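Local coordinates for protein beta-glucosidase (Chaetomella raphigera, PDB 6JXG) that probably hydrolyses terminal, non-reducing beta-D-glucosyl residues to release beta-D-glucose, as a secreted family 3 glycoside hydrolase of cellulose breakdown, at residues G608-N622 with L658-R672. Numbering follows the deposited sequence.
Sequences GLYDIVATVTAKVTN and LKPGKSGTVTFNLRR
A classic beta bulge sets two consecutive residues, Val613 and Ala614, opposite the single Leu670, whose O takes a short bond from Val613 N (2.8 Å) and a weak one from Ala614 N. The bulge interrupts the antiparallel pairing of strands 612-622 and 663-671, the centre and one outer strand of a three-stranded sheet in the fibronectin type III-like domain. Beyond it, on the buried face, Leu670 CD1 reaches Ala614 CB and Val616 CG2, Phe668 CD2 lies against Val616 CG1, and Ala618 and Val620 meet Val666. The other face is polar: Thr615 OG1 donates in the carbonyl plane to Asn669 OD1 (2.8 Å).

At the bulged end of the pair, Arg672 grips Gly608 O side-on through NE (3.0 Å) and NH2, while NH2 also forms a salt bridge with Asp611 OD2 at 2.7 Å. Val613 CG1 sits over one face of this guanidinium, offset toward its rim. A leucine in place of Arg672 would probably leave the Asp611 carboxylate without its mate and weaken the hold on the 608-611 turn. At the far end, Asn622 CG stands anti to the backbone N (chi1 -180°); its ND2 bonds Val626 O and, from above the carbonyl plane, Leu658 O at 3.0 Å.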
loop_
_atom_site.group_PDB
_atom_site.type_symbol
_atom_site.label_atom_id
_atom_site.label_comp_id
_atom_site.label_asym_id
_atom_site.label_seq_id
_atom_site.Cartn_x
_atom_site.Cartn_y
_atom_site.Cartn_z
ATOM N N GLY A 608 17.179 13.136 -15.535
ATOM C CA GLY A 608 16.551 14.447 -15.422
ATOM C C GLY A 608 15.094 14.403 -14.962
ATOM O O GLY A 608 14.573 15.401 -14.498
ATOM N N LEU A 609 14.406 13.288 -15.168
ATOM C CA LEU A 609 13.057 13.138 -14.645
ATOM C C LEU A 609 12.863 13.455 -13.179
ATOM O O LEU A 609 11.766 13.963 -12.760
ATOM C CB LEU A 609 12.493 11.775 -15.000
ATOM C CG LEU A 609 12.189 11.478 -16.465
ATOM C CD1 LEU A 609 11.496 10.133 -16.564
ATOM C CD2 LEU A 609 11.361 12.540 -17.153
ATOM N N TYR A 610 13.873 13.158 -12.365
ATOM C CA TYR A 610 13.799 13.291 -10.961
ATOM C C TYR A 610 14.502 14.548 -10.462
ATOM O O TYR A 610 14.517 14.766 -9.287
ATOM C CB TYR A 610 14.362 12.000 -10.271
ATOM C CG TYR A 610 13.629 10.766 -10.743
ATOM C CD1 TYR A 610 12.521 10.317 -10.083
ATOM C CD2 TYR A 610 14.018 10.086 -11.898
ATOM C CE1 TYR A 610 11.817 9.213 -10.531
ATOM C CE2 TYR A 610 13.303 9.032 -12.359
ATOM C CZ TYR A 610 12.209 8.581 -11.641
ATOM O OH TYR A 610 11.509 7.511 -12.099
ATOM N N ASP A 611 15.020 15.428 -11.314
ATOM C CA ASP A 611 15.526 16.699 -10.797
ATOM C C ASP A 611 14.342 17.540 -10.243
ATOM O O ASP A 611 13.278 17.577 -10.864
ATOM C CB ASP A 611 16.105 17.558 -11.944
ATOM C CG ASP A 611 17.383 16.971 -12.601
ATOM O OD1 ASP A 611 18.112 16.263 -11.924
ATOM O OD2 ASP A 611 17.613 17.290 -13.791
ATOM N N ILE A 612 14.557 18.283 -9.161
ATOM C CA ILE A 612 13.586 19.222 -8.681
ATOM C C ILE A 612 13.647 20.470 -9.574
ATOM O O ILE A 612 14.695 21.067 -9.707
ATOM C CB ILE A 612 13.847 19.551 -7.248
ATOM C CG1 ILE A 612 13.693 18.288 -6.381
ATOM C CG2 ILE A 612 12.920 20.675 -6.790
ATOM C CD1 ILE A 612 12.264 17.770 -6.356
ATOM N N VAL A 613 12.571 20.789 -10.271
ATOM C CA VAL A 613 12.552 21.938 -11.198
ATOM C C VAL A 613 11.753 23.117 -10.670
ATOM O O VAL A 613 11.902 24.221 -11.166
ATOM C CB VAL A 613 12.096 21.541 -12.616
ATOM C CG1 VAL A 613 13.086 20.501 -13.185
ATOM C CG2 VAL A 613 10.709 20.943 -12.639
ATOM N N ALA A 614 10.907 22.916 -9.658
ATOM C CA ALA A 614 10.043 24.003 -9.184
ATOM C C ALA A 614 9.597 23.737 -7.777
ATOM O O ALA A 614 9.621 22.611 -7.310
ATOM C CB ALA A 614 8.811 24.114 -10.072
ATOM N N THR A 615 9.208 24.793 -7.067
ATOM C CA THR A 615 8.740 24.638 -5.729
ATOM C C THR A 615 7.542 25.563 -5.524
ATOM O O THR A 615 7.552 26.702 -6.001
ATOM C CB THR A 615 9.835 25.074 -4.752
ATOM O OG1 THR A 615 10.888 24.138 -4.808
ATOM C CG2 THR A 615 9.350 25.051 -3.326
ATOM N N VAL A 616 6.537 25.051 -4.808
ATOM C CA VAL A 616 5.318 25.780 -4.498
ATOM C C VAL A 616 5.214 25.836 -2.966
ATOM O O VAL A 616 5.584 24.818 -2.278
ATOM C CB VAL A 616 4.103 25.032 -5.100
ATOM C CG1 VAL A 616 2.774 25.575 -4.606
ATOM C CG2 VAL A 616 4.202 24.990 -6.614
ATOM N N THR A 617 4.778 26.996 -2.405
ATOM C CA THR A 617 4.537 27.063 -1.010
ATOM C C THR A 617 3.225 27.708 -0.687
ATOM O O THR A 617 2.602 28.346 -1.534
ATOM C CB THR A 617 5.641 27.753 -0.180
ATOM O OG1 THR A 617 5.589 29.169 -0.360
ATOM C CG2 THR A 617 7.037 27.210 -0.598
ATOM N N ALA A 618 2.827 27.534 0.565
ATOM C CA ALA A 618 1.646 28.232 1.077
ATOM C C ALA A 618 1.740 28.342 2.561
ATOM O O ALA A 618 2.527 27.615 3.228
ATOM C CB ALA A 618 0.339 27.535 0.653
ATOM N N LYS A 619 0.956 29.275 3.096
ATOM C CA LYS A 619 0.848 29.424 4.530
ATOM C C LYS A 619 -0.449 28.804 5.016
ATOM O O LYS A 619 -1.527 29.077 4.439
ATOM C CB LYS A 619 0.853 30.906 4.949
ATOM C CG LYS A 619 0.586 31.086 6.439
ATOM C CD LYS A 619 1.134 32.437 6.872
ATOM C CE LYS A 619 0.215 33.594 6.614
ATOM N NZ LYS A 619 -0.977 33.316 7.423
ATOM N N VAL A 620 -0.354 27.997 6.099
ATOM C CA VAL A 620 -1.536 27.348 6.643
ATOM C C VAL A 620 -1.621 27.795 8.101
ATOM O O VAL A 620 -0.573 27.909 8.815
ATOM C CB VAL A 620 -1.368 25.820 6.657
ATOM C CG1 VAL A 620 -2.553 25.157 7.306
ATOM C CG2 VAL A 620 -1.195 25.312 5.231
ATOM N N THR A 621 -2.854 28.100 8.515
ATOM C CA THR A 621 -3.138 28.672 9.818
ATOM C C THR A 621 -4.205 27.855 10.445
ATOM O O THR A 621 -5.213 27.583 9.792
ATOM C CB THR A 621 -3.700 30.092 9.655
ATOM O OG1 THR A 621 -2.653 30.937 9.105
ATOM C CG2 THR A 621 -4.087 30.649 10.982
ATOM N N ASN A 622 -3.989 27.477 11.694
ATOM C CA ASN A 622 -5.020 26.838 12.505
ATOM C C ASN A 622 -5.934 27.939 13.012
ATOM O O ASN A 622 -5.528 28.730 13.863
ATOM C CB ASN A 622 -4.400 26.087 13.687
ATOM C CG ASN A 622 -5.417 25.388 14.569
ATOM O OD1 ASN A 622 -6.593 25.706 14.561
ATOM N ND2 ASN A 622 -4.942 24.376 15.331
ATOM N N LEU A 658 -0.148 22.200 13.912
ATOM C CA LEU A 658 -0.297 23.579 14.379
ATOM C C LEU A 658 -1.140 23.722 15.637
ATOM O O LEU A 658 -2.240 23.077 15.756
ATOM C CB LEU A 658 -0.934 24.441 13.312
ATOM C CG LEU A 658 -0.104 24.593 12.024
ATOM C CD1 LEU A 658 -0.991 25.241 10.962
ATOM C CD2 LEU A 658 1.169 25.432 12.298
ATOM N N LYS A 659 -0.629 24.521 16.584
ATOM C CA LYS A 659 -1.386 24.848 17.782
ATOM C C LYS A 659 -2.445 25.890 17.412
ATOM O O LYS A 659 -2.356 26.579 16.395
ATOM C CB LYS A 659 -0.458 25.379 18.869
ATOM C CG LYS A 659 0.355 24.290 19.546
ATOM C CD LYS A 659 1.569 24.869 20.239
ATOM C CE LYS A 659 1.910 24.083 21.485
ATOM N NZ LYS A 659 3.029 24.768 22.183
ATOM N N PRO A 660 -3.471 26.031 18.249
ATOM C CA PRO A 660 -4.572 26.946 17.919
ATOM C C PRO A 660 -4.091 28.355 17.608
ATOM O O PRO A 660 -3.283 28.874 18.334
ATOM C CB PRO A 660 -5.417 26.944 19.191
ATOM C CG PRO A 660 -5.003 25.758 19.988
ATOM C CD PRO A 660 -3.671 25.265 19.493
ATOM N N GLY A 661 -4.551 28.953 16.513
ATOM C CA GLY A 661 -4.134 30.275 16.102
ATOM C C GLY A 661 -2.729 30.367 15.470
ATOM O O GLY A 661 -2.340 31.427 14.991
ATOM N N LYS A 662 -1.998 29.263 15.383
ATOM C CA LYS A 662 -0.645 29.316 14.806
ATOM C C LYS A 662 -0.600 28.999 13.296
ATOM O O LYS A 662 -1.493 28.368 12.709
ATOM C CB LYS A 662 0.343 28.410 15.528
ATOM C CG LYS A 662 0.220 28.389 17.028
ATOM C CD LYS A 662 0.783 29.636 17.645
ATOM C CE LYS A 662 0.782 29.536 19.163
ATOM N NZ LYS A 662 0.666 30.905 19.682
ATOM N N SER A 663 0.493 29.444 12.669
ATOM C CA SER A 663 0.630 29.390 11.232
ATOM C C SER A 663 1.979 28.792 10.924
ATOM O O SER A 663 2.905 28.858 11.741
ATOM C CB SER A 663 0.566 30.790 10.588
ATOM O OG SER A 663 -0.663 31.460 10.804
ATOM N N GLY A 664 2.057 28.187 9.767
ATOM C CA GLY A 664 3.315 27.591 9.254
ATOM C C GLY A 664 3.331 27.549 7.751
ATOM O O GLY A 664 2.331 27.813 7.109
ATOM N N THR A 665 4.478 27.213 7.192
ATOM C CA THR A 665 4.601 27.060 5.755
ATOM C C THR A 665 4.607 25.596 5.292
ATOM O O THR A 665 5.265 24.766 5.896
ATOM C CB THR A 665 5.852 27.732 5.300
ATOM O OG1 THR A 665 5.724 29.158 5.565
ATOM C CG2 THR A 665 6.054 27.521 3.830
ATOM N N VAL A 666 3.834 25.299 4.268
ATOM C CA VAL A 666 3.886 24.008 3.554
ATOM C C VAL A 666 4.627 24.178 2.271
ATOM O O VAL A 666 4.564 25.203 1.675
ATOM C CB VAL A 666 2.481 23.360 3.371
ATOM C CG1 VAL A 666 1.955 23.054 4.729
ATOM C CG2 VAL A 666 1.541 24.240 2.604
ATOM N N THR A 667 5.339 23.135 1.866
ATOM C CA THR A 667 6.254 23.198 0.732
ATOM C C THR A 667 6.068 21.999 -0.131
ATOM O O THR A 667 5.995 20.866 0.400
ATOM C CB THR A 667 7.688 23.271 1.264
ATOM O OG1 THR A 667 7.828 24.543 1.911
ATOM C CG2 THR A 667 8.685 23.121 0.190
ATOM N N PHE A 668 5.951 22.229 -1.436
ATOM C CA PHE A 668 5.816 21.138 -2.389
ATOM C C PHE A 668 6.945 21.263 -3.401
ATOM O O PHE A 668 6.917 22.196 -4.174
ATOM C CB PHE A 668 4.449 21.176 -3.141
ATOM C CG PHE A 668 3.273 21.429 -2.232
ATOM C CD1 PHE A 668 2.851 20.431 -1.320
ATOM C CD2 PHE A 668 2.666 22.667 -2.183
ATOM C CE1 PHE A 668 1.734 20.628 -0.487
ATOM C CE2 PHE A 668 1.592 22.896 -1.272
ATOM C CZ PHE A 668 1.111 21.862 -0.440
ATOM N N ASN A 669 7.882 20.307 -3.410
ATOM C CA ASN A 669 8.947 20.262 -4.435
ATOM C C ASN A 669 8.577 19.367 -5.611
ATOM O O ASN A 669 8.199 18.183 -5.428
ATOM C CB ASN A 669 10.237 19.809 -3.769
ATOM C CG ASN A 669 10.698 20.770 -2.710
ATOM O OD1 ASN A 669 10.804 21.987 -2.960
ATOM N ND2 ASN A 669 10.941 20.258 -1.509
ATOM N N LEU A 670 8.619 19.947 -6.802
ATOM C CA LEU A 670 8.160 19.302 -8.000
ATOM C C LEU A 670 9.329 18.778 -8.835
ATOM O O LEU A 670 10.309 19.512 -9.141
ATOM C CB LEU A 670 7.316 20.250 -8.866
ATOM C CG LEU A 670 6.011 20.681 -8.242
ATOM C CD1 LEU A 670 5.465 21.920 -8.981
ATOM C CD2 LEU A 670 5.007 19.537 -8.333
ATOM N N ARG A 671 9.252 17.498 -9.148
ATOM C CA ARG A 671 10.216 16.885 -10.055
ATOM C C ARG A 671 9.822 17.225 -11.487
ATOM O O ARG A 671 8.657 17.461 -11.776
ATOM C CB ARG A 671 10.198 15.357 -9.874
ATOM C CG ARG A 671 10.666 14.857 -8.511
ATOM C CD ARG A 671 10.310 13.407 -8.328
ATOM N NE ARG A 671 8.846 13.209 -8.389
ATOM C CZ ARG A 671 8.294 12.020 -8.224
ATOM N NH1 ARG A 671 9.042 10.949 -7.951
ATOM N NH2 ARG A 671 7.008 11.896 -8.366
ATOM N N ARG A 672 10.750 17.181 -12.407
ATOM C CA ARG A 672 10.394 17.345 -13.793
ATOM C C ARG A 672 9.292 16.395 -14.214
ATOM O O ARG A 672 8.379 16.765 -14.947
ATOM C CB ARG A 672 11.673 17.151 -14.691
ATOM C CG ARG A 672 11.385 17.219 -16.178
ATOM C CD ARG A 672 12.590 17.623 -17.102
ATOM N NE ARG A 672 13.806 17.632 -16.361
ATOM C CZ ARG A 672 14.612 18.631 -16.065
ATOM N NH1 ARG A 672 14.521 19.849 -16.525
ATOM N NH2 ARG A 672 15.604 18.324 -15.284
#